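Local structure of probable CoA-transferase alpha subunit (Rhodococcus jostii, 6COJ) at residues Ile21-Gly33 / Ala49-Leu62. The protein is probably the alpha subunit of a CoA-transferase family enzyme that binds a coenzyme A thioester carrying a spirocyclic lactone. The protein carries 1 engineered substitution. Sequence-based numbering, arbitrary orientation. Where two conformers were deposited one is given.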
loop_
_atom_site.group_PDB
_atom_site.type_symbol
_atom_site.label_atom_id
_atom_site.label_comp_id
_atom_site.label_asym_id
_atom_site.label_seq_id
_atom_site.Cartn_x
_atom_site.Cartn_y
_atom_site.Cartn_z
ATOM N N ILE A 21 9.843 18.517 -21.093
ATOM C CA ILE A 21 9.163 19.780 -21.368
ATOM C C ILE A 21 9.624 20.816 -20.347
ATOM O O ILE A 21 10.200 20.484 -19.308
ATOM C CB ILE A 21 7.627 19.644 -21.300
ATOM C CG1 ILE A 21 7.208 19.135 -19.919
ATOM C CG2 ILE A 21 7.103 18.779 -22.438
ATOM C CD1 ILE A 21 5.722 18.890 -19.795
ATOM N N SER A 22 9.361 22.090 -20.643
ATOM C CA SER A 22 9.725 23.168 -19.735
ATOM C C SER A 22 8.645 23.360 -18.669
ATOM O O SER A 22 7.535 22.828 -18.762
ATOM C CB SER A 22 9.905 24.473 -20.503
ATOM O OG SER A 22 8.642 24.931 -20.953
ATOM N N LEU A 23 8.990 24.139 -17.638
ATOM C CA LEU A 23 8.020 24.502 -16.607
ATOM C C LEU A 23 6.795 25.168 -17.215
ATOM O O LEU A 23 5.656 24.811 -16.890
ATOM C CB LEU A 23 8.670 25.450 -15.595
ATOM C CG LEU A 23 9.706 24.796 -14.682
ATOM C CD1 LEU A 23 10.575 25.866 -14.050
ATOM C CD2 LEU A 23 9.016 23.974 -13.610
ATOM N N ASP A 24 7.013 26.159 -18.086
ATOM C CA ASP A 24 5.893 26.865 -18.699
ATOM C C ASP A 24 5.104 25.957 -19.640
ATOM O O ASP A 24 3.875 26.079 -19.734
ATOM C CB ASP A 24 6.394 28.120 -19.419
ATOM C CG ASP A 24 6.858 29.211 -18.457
ATOM O OD1 ASP A 24 6.474 29.193 -17.271
ATOM O OD2 ASP A 24 7.603 30.110 -18.895
ATOM N N ASP A 25 5.791 25.059 -20.360
ATOM C CA ASP A 25 5.107 24.064 -21.191
ATOM C C ASP A 25 4.150 23.227 -20.355
ATOM O O ASP A 25 3.003 22.980 -20.748
ATOM C CB ASP A 25 6.122 23.098 -21.817
ATOM C CG ASP A 25 6.894 23.687 -22.982
ATOM O OD1 ASP A 25 6.438 24.672 -23.593
ATOM O OD2 ASP A 25 7.964 23.121 -23.303
ATOM N N ALA A 26 4.627 22.738 -19.209
ATOM C CA ALA A 26 3.802 21.869 -18.377
ATOM C C ALA A 26 2.560 22.601 -17.887
ATOM O O ALA A 26 1.442 22.074 -17.964
ATOM C CB ALA A 26 4.625 21.326 -17.206
ATOM N N VAL A 27 2.733 23.836 -17.411
ATOM C CA VAL A 27 1.583 24.615 -16.968
ATOM C C VAL A 27 0.676 24.954 -18.144
ATOM O O VAL A 27 -0.545 25.088 -17.975
ATOM C CB VAL A 27 2.056 25.837 -16.160
ATOM C CG1 VAL A 27 0.892 26.789 -15.834
ATOM C CG2 VAL A 27 2.727 25.340 -14.881
ATOM N N GLY A 28 1.241 25.049 -19.351
ATOM C CA GLY A 28 0.450 25.250 -20.556
ATOM C C GLY A 28 -0.513 24.116 -20.865
ATOM O O GLY A 28 -1.438 24.303 -21.665
ATOM N N GLU A 29 -0.303 22.939 -20.277
ATOM C CA GLU A 29 -1.224 21.816 -20.399
ATOM C C GLU A 29 -2.345 21.860 -19.374
ATOM O O GLU A 29 -3.289 21.064 -19.470
ATOM C CB GLU A 29 -0.471 20.491 -20.232
ATOM C CG GLU A 29 0.498 20.175 -21.353
ATOM C CD GLU A 29 -0.163 20.233 -22.712
ATOM O OE1 GLU A 29 0.221 21.095 -23.530
ATOM O OE2 GLU A 29 -1.080 19.423 -22.960
ATOM N N LEU A 30 -2.250 22.740 -18.383
ATOM C CA LEU A 30 -3.279 22.885 -17.366
ATOM C C LEU A 30 -4.305 23.917 -17.812
ATOM O O LEU A 30 -4.059 24.730 -18.706
ATOM C CB LEU A 30 -2.654 23.303 -16.037
ATOM C CG LEU A 30 -1.507 22.409 -15.565
ATOM C CD1 LEU A 30 -0.912 22.979 -14.286
ATOM C CD2 LEU A 30 -1.977 20.957 -15.360
ATOM N N ARG A 31 -5.476 23.865 -17.186
ATOM C CA ARG A 31 -6.568 24.755 -17.539
ATOM C C ARG A 31 -7.247 25.239 -16.271
ATOM O O ARG A 31 -7.309 24.521 -15.269
ATOM C CB ARG A 31 -7.616 24.049 -18.410
ATOM C CG ARG A 31 -7.074 23.438 -19.687
ATOM C CD ARG A 31 -6.720 24.519 -20.694
ATOM N NE ARG A 31 -6.351 23.958 -21.989
ATOM C CZ ARG A 31 -5.100 23.740 -22.379
ATOM N NH1 ARG A 31 -4.857 23.224 -23.576
ATOM N NH2 ARG A 31 -4.093 24.048 -21.577
ATOM N N SER A 32 -7.769 26.463 -16.330
ATOM C CA SER A 32 -8.555 26.969 -15.219
ATOM C C SER A 32 -9.708 26.014 -14.939
ATOM O O SER A 32 -10.261 25.397 -15.855
ATOM C CB SER A 32 -9.079 28.373 -15.534
ATOM O OG SER A 32 -8.002 29.297 -15.625
ATOM N N GLY A 33 -10.051 25.874 -13.664
ATOM C CA GLY A 33 -11.123 24.994 -13.253
ATOM C C GLY A 33 -10.715 23.564 -12.989
ATOM O O GLY A 33 -11.560 22.772 -12.555
ATOM N N ALA A 49 8.876 24.982 -8.128
ATOM C CA ALA A 49 9.095 25.571 -9.445
ATOM C C ALA A 49 7.841 25.472 -10.305
ATOM O O ALA A 49 7.483 26.428 -11.003
ATOM C CB ALA A 49 10.306 24.928 -10.126
ATOM N N LEU A 50 7.141 24.333 -10.253
ATOM C CA LEU A 50 5.886 24.225 -10.995
ATOM C C LEU A 50 4.824 25.165 -10.431
ATOM O O LEU A 50 4.059 25.777 -11.191
ATOM C CB LEU A 50 5.403 22.771 -11.014
ATOM C CG LEU A 50 6.136 21.853 -12.011
ATOM C CD1 LEU A 50 5.941 20.365 -11.662
ATOM C CD2 LEU A 50 5.698 22.129 -13.458
ATOM N N VAL A 51 4.789 25.331 -9.105
ATOM C CA VAL A 51 3.851 26.277 -8.495
ATOM C C VAL A 51 4.157 27.710 -8.930
ATOM O O VAL A 51 3.243 28.487 -9.237
ATOM C CB VAL A 51 3.832 26.122 -6.962
ATOM C CG1 VAL A 51 3.044 27.264 -6.315
ATOM C CG2 VAL A 51 3.241 24.778 -6.575
ATOM N N ARG A 52 5.438 28.089 -8.955
ATOM C CA ARG A 52 5.795 29.419 -9.448
ATOM C C ARG A 52 5.399 29.598 -10.911
ATOM O O ARG A 52 4.989 30.690 -11.320
ATOM C CB ARG A 52 7.290 29.696 -9.237
ATOM C CG ARG A 52 7.664 29.960 -7.773
ATOM C CD ARG A 52 9.138 30.277 -7.571
ATOM N NE ARG A 52 10.015 29.117 -7.734
ATOM C CZ ARG A 52 10.354 28.287 -6.749
ATOM N NH1 ARG A 52 9.874 28.467 -5.515
ATOM N NH2 ARG A 52 11.172 27.275 -6.999
ATOM N N ALA A 53 5.500 28.533 -11.714
ATOM C CA ALA A 53 5.057 28.623 -13.102
ATOM C C ALA A 53 3.543 28.801 -13.183
ATOM O O ALA A 53 3.042 29.536 -14.046
ATOM C CB ALA A 53 5.523 27.396 -13.892
ATOM N N LEU A 54 2.798 28.148 -12.286
ATOM C CA LEU A 54 1.361 28.406 -12.193
ATOM C C LEU A 54 1.075 29.873 -11.883
ATOM O O LEU A 54 0.167 30.472 -12.475
ATOM C CB LEU A 54 0.740 27.511 -11.122
ATOM C CG LEU A 54 0.009 26.275 -11.630
ATOM C CD1 LEU A 54 -0.417 25.385 -10.461
ATOM C CD2 LEU A 54 -1.195 26.670 -12.462
ATOM N N LEU A 55 1.831 30.467 -10.950
ATOM C CA LEU A 55 1.625 31.867 -10.591
ATOM C C LEU A 55 1.865 32.789 -11.776
ATOM O O LEU A 55 1.175 33.802 -11.933
ATOM C CB LEU A 55 2.532 32.255 -9.420
ATOM C CG LEU A 55 1.844 32.318 -8.049
ATOM C CD1 LEU A 55 1.150 31.009 -7.727
ATOM C CD2 LEU A 55 2.831 32.699 -6.949
ATOM N N ARG A 56 2.854 32.467 -12.611
ATOM C CA ARG A 56 3.132 33.284 -13.787
ATOM C C ARG A 56 2.013 33.185 -14.813
ATOM O O ARG A 56 1.811 34.122 -15.593
ATOM C CB ARG A 56 4.446 32.838 -14.428
ATOM C CG ARG A 56 5.684 33.157 -13.624
ATOM C CD ARG A 56 6.938 33.028 -14.472
ATOM N NE ARG A 56 7.159 31.682 -14.979
ATOM C CZ ARG A 56 7.802 30.727 -14.309
ATOM N NH1 ARG A 56 8.288 30.976 -13.100
ATOM N NH2 ARG A 56 7.971 29.530 -14.850
ATOM N N SER A 57 1.293 32.063 -14.835
ATOM C CA SER A 57 0.247 31.794 -15.809
ATOM C C SER A 57 -1.063 32.455 -15.391
ATOM O O SER A 57 -1.191 33.016 -14.301
ATOM C CB SER A 57 0.015 30.287 -15.945
ATOM O OG SER A 57 -0.824 29.777 -14.908
ATOM N N ASP A 58 -2.053 32.364 -16.277
ATOM C CA ASP A 58 -3.409 32.809 -15.977
ATOM C C ASP A 58 -4.319 31.680 -15.517
ATOM O O ASP A 58 -5.533 31.885 -15.412
ATOM C CB ASP A 58 -4.023 33.547 -17.172
ATOM C CG ASP A 58 -4.239 32.654 -18.384
ATOM O OD1 ASP A 58 -3.848 31.467 -18.356
ATOM O OD2 ASP A 58 -4.806 33.152 -19.379
ATOM N N VAL A 59 -3.770 30.494 -15.258
ATOM C CA VAL A 59 -4.581 29.369 -14.804
ATOM C C VAL A 59 -5.064 29.646 -13.389
ATOM O O VAL A 59 -4.262 29.908 -12.484
ATOM C CB VAL A 59 -3.766 28.069 -14.868
ATOM C CG1 VAL A 59 -4.540 26.931 -14.201
ATOM C CG2 VAL A 59 -3.440 27.721 -16.313
ATOM N N THR A 60 -6.376 29.566 -13.181
ATOM C CA THR A 60 -6.956 29.936 -11.898
ATOM C C THR A 60 -8.202 29.086 -11.669
ATOM O O THR A 60 -8.434 28.105 -12.378
ATOM C CB THR A 60 -7.217 31.448 -11.872
ATOM O OG1 THR A 60 -7.543 31.859 -10.538
ATOM C CG2 THR A 60 -8.351 31.816 -12.823
ATOM N N ASP A 61 -8.998 29.460 -10.662
ATOM C CA ASP A 61 -10.225 28.737 -10.316
ATOM C C ASP A 61 -9.944 27.251 -10.080
ATOM O O ASP A 61 -10.682 26.373 -10.531
ATOM C CB ASP A 61 -11.312 28.956 -11.374
ATOM C CG ASP A 61 -12.651 28.337 -10.991
ATOM O OD1 ASP A 61 -13.023 28.378 -9.798
ATOM O OD2 ASP A 61 -13.336 27.818 -11.898
ATOM N N LEU A 62 -8.866 26.964 -9.358
ATOM C CA LEU A 62 -8.409 25.592 -9.180
ATOM C C LEU A 62 -9.057 24.957 -7.960
ATOM O O LEU A 62 -9.357 25.616 -6.962
ATOM C CB LEU A 62 -6.894 25.558 -9.000
ATOM C CG LEU A 62 -6.093 25.995 -10.232
ATOM C CD1 LEU A 62 -4.606 26.006 -9.915
ATOM C CD2 LEU A 62 -6.393 25.086 -11.422
HETATM O O HOH W 1 3.772 29.453 -16.720
HETATM O O HOH W 2 -12.114 24.140 -9.726
#
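With CG1 anti to the backbone N, V27 spreads its two methyls over helix 49-56: CG2 drops onto A53 CB at 3.6 Å, while CG1 reaches the side chain of S57 past the helix end and touches L54 CD2. A bend at chi3 (-62°) lays one face of the R56 guanidinium over A53 CA, off-centre, and turns its edge to D24. There NH2 gives a nearly straight hydrogen bond, part of a salt bridge, to D24 OD1 at 2.9 Å, on its syn side but well out of the carboxylate plane, the two planes being 65° apart; NE adds a weak bond to the same oxygen. A water donates to both D24 OD1 and A53 O. A leucine in place of R56 would probably leave the D24 carboxylate without its countercharge and freer to turn. L23 is a knob in the hole formed by A49, L50, A53 and R56, its CD2 3.8 Å from L50 CD2. Farther along, S32 OG accepts from T60 N at 2.9 Å and G33 N donates to T60 O at 3.0 Å, tying the two segments together beyond the helices. The helices cross at -66°, axes 9.0 Å apart. Strand 35-38, helix 48-56 and strand 62-65 form a beta-alpha-beta unit of the parallel sheet, with helix 23-28 packed on its helix; A26 and L50 touch strand 213-217, and helix 70-77 meets V51 and L54.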